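Local coordinates for hypothetical protein RBSTP0775 (Geobacillus stearothermophilus, PDB 1RZ3), which is of uncertain function but is probably an ATP-binding kinase of the phosphoribulokinase and uridine kinase family, at residues S33-L38 with M129-F134. Numbering follows the deposited sequence.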
loop_
_atom_site.group_PDB
_atom_site.type_symbol
_atom_site.label_atom_id
_atom_site.label_comp_id
_atom_site.label_asym_id
_atom_site.label_seq_id
_atom_site.Cartn_x
_atom_site.Cartn_y
_atom_site.Cartn_z
ATOM N N SER A 33 -2.912 -11.032 2.392
ATOM C CA SER A 33 -4.315 -10.964 2.002
ATOM C C SER A 33 -4.418 -11.028 0.481
ATOM O O SER A 33 -5.515 -11.049 -0.078
ATOM C CB SER A 33 -4.951 -9.669 2.510
ATOM O OG SER A 33 -4.253 -8.539 2.023
ATOM N N GLY A 34 -3.262 -11.055 -0.178
ATOM C CA GLY A 34 -3.231 -11.116 -1.628
ATOM C C GLY A 34 -3.176 -9.752 -2.292
ATOM O O GLY A 34 -3.347 -9.641 -3.506
ATOM N N LYS A 35 -2.929 -8.711 -1.500
ATOM C CA LYS A 35 -2.863 -7.344 -2.019
ATOM C C LYS A 35 -1.885 -7.194 -3.172
ATOM O O LYS A 35 -2.196 -6.575 -4.187
ATOM C CB LYS A 35 -2.425 -6.366 -0.931
ATOM C CG LYS A 35 -3.274 -6.339 0.306
ATOM C CD LYS A 35 -2.730 -5.293 1.264
ATOM C CE LYS A 35 -1.271 -5.549 1.614
ATOM N NZ LYS A 35 -1.095 -6.851 2.307
ATOM N N THR A 36 -0.688 -7.740 -2.993
ATOM C CA THR A 36 0.348 -7.632 -4.006
ATOM C C THR A 36 -0.080 -8.279 -5.310
ATOM O O THR A 36 0.125 -7.718 -6.386
ATOM C CB THR A 36 1.665 -8.264 -3.512
ATOM O OG1 THR A 36 2.140 -7.534 -2.374
ATOM C CG2 THR A 36 2.720 -8.221 -4.600
ATOM N N THR A 37 -0.687 -9.456 -5.215
ATOM C CA THR A 37 -1.142 -10.158 -6.404
ATOM C C THR A 37 -2.275 -9.382 -7.059
ATOM O O THR A 37 -2.304 -9.228 -8.279
ATOM C CB THR A 37 -1.651 -11.577 -6.066
ATOM O OG1 THR A 37 -0.598 -12.333 -5.458
ATOM C CG2 THR A 37 -2.112 -12.292 -7.332
ATOM N N LEU A 38 -3.210 -8.897 -6.248
ATOM C CA LEU A 38 -4.338 -8.146 -6.784
ATOM C C LEU A 38 -3.846 -6.900 -7.496
ATOM O O LEU A 38 -4.290 -6.594 -8.603
ATOM C CB LEU A 38 -5.306 -7.744 -5.672
ATOM C CG LEU A 38 -6.473 -6.874 -6.153
ATOM C CD1 LEU A 38 -7.300 -7.640 -7.178
ATOM C CD2 LEU A 38 -7.334 -6.471 -4.974
HETATM N N MSE A 129 -0.769 3.372 -8.549
HETATM C CA MSE A 129 -1.353 2.380 -7.659
HETATM C C MSE A 129 -0.387 2.005 -6.549
HETATM O O MSE A 129 0.763 1.650 -6.803
HETATM C CB MSE A 129 -1.751 1.131 -8.437
HETATM C CG MSE A 129 -2.538 0.147 -7.599
HETATM SE SE MSE A 129 -2.987 -1.404 -8.615
HETATM C CE MSE A 129 -4.365 -0.644 -9.737
ATOM N N ILE A 130 -0.868 2.091 -5.315
ATOM C CA ILE A 130 -0.067 1.782 -4.141
ATOM C C ILE A 130 -0.742 0.678 -3.334
ATOM O O ILE A 130 -1.924 0.783 -3.002
ATOM C CB ILE A 130 0.087 3.040 -3.252
ATOM C CG1 ILE A 130 0.700 4.175 -4.081
ATOM C CG2 ILE A 130 0.943 2.726 -2.030
ATOM C CD1 ILE A 130 0.774 5.500 -3.364
ATOM N N GLU A 131 0.000 -0.388 -3.035
ATOM C CA GLU A 131 -0.546 -1.486 -2.248
ATOM C C GLU A 131 0.327 -1.723 -1.027
ATOM O O GLU A 131 1.551 -1.614 -1.101
ATOM C CB GLU A 131 -0.636 -2.770 -3.090
ATOM C CG GLU A 131 0.696 -3.339 -3.572
ATOM C CD GLU A 131 1.314 -4.335 -2.600
ATOM O OE1 GLU A 131 0.738 -4.561 -1.513
ATOM O OE2 GLU A 131 2.382 -4.895 -2.931
ATOM N N GLY A 132 -0.307 -2.032 0.100
ATOM C CA GLY A 132 0.445 -2.286 1.316
ATOM C C GLY A 132 -0.449 -2.361 2.531
ATOM O O GLY A 132 -1.659 -2.170 2.434
ATOM N N VAL A 133 0.141 -2.649 3.685
ATOM C CA VAL A 133 -0.632 -2.721 4.914
ATOM C C VAL A 133 -0.673 -1.343 5.568
ATOM O O VAL A 133 0.238 -0.529 5.380
ATOM C CB VAL A 133 -0.014 -3.741 5.902
ATOM C CG1 VAL A 133 1.395 -3.325 6.266
ATOM C CG2 VAL A 133 -0.878 -3.854 7.143
ATOM N N PHE A 134 -1.745 -1.085 6.314
ATOM C CA PHE A 134 -1.938 0.170 7.030
ATOM C C PHE A 134 -1.854 1.394 6.114
ATOM O O PHE A 134 -1.282 2.408 6.502
ATOM C CB PHE A 134 -0.886 0.320 8.144
ATOM C CG PHE A 134 -0.659 -0.930 8.959
ATOM C CD1 PHE A 134 -1.730 -1.635 9.503
ATOM C CD2 PHE A 134 0.638 -1.385 9.209
ATOM C CE1 PHE A 134 -1.518 -2.774 10.288
ATOM C CE2 PHE A 134 0.866 -2.526 9.996
ATOM C CZ PHE A 134 -0.217 -3.221 10.535
#
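T36 and K35 meet E131 and G132 in a small, mostly buried contact between the start of helix 35-48 and the C-terminal end of strand 127-132. This strand is an inner one of the parallel sheet, next to strand 23-29. One hydrogen bond spans the contact: T36 OG1 donates to E131 OE2 at 2.7 Å. The hydroxyl meets that oxygen from above the carboxylate plane, 43° out of it. T36 turns OG1 anti to its carbonyl carbon (chi1 -63°), which leaves the hydroxyl on the side of E131. The E131 chain bends at chi2 (90°) and brings its carboxylate up under the first helical turn. OE2 also hydrogen-bonds H57 ND1, so two partners grip this oxygen. The other oxygen, E131 OE1, lies 3.7 Å from K35 CB. With an alanine here instead of E131, the T36 hydroxyl and H57 are likely to lose the carboxylate they share, leaving a gap beneath the helix start. K35 runs alongside the strand end, and its CE packs 3.4 Å from G132 C. Bends at chi3 and chi4 turn its amine back toward the loop before the helix, where NZ bonds L30 O. K35 NZ stays 4.8 Å from E131 OE1, too far for a salt bridge. The G34-K35-T36 run after strand 23-29 is consistent with a Walker A P-loop, here facing the neighbouring strand's end as in P-loop kinases.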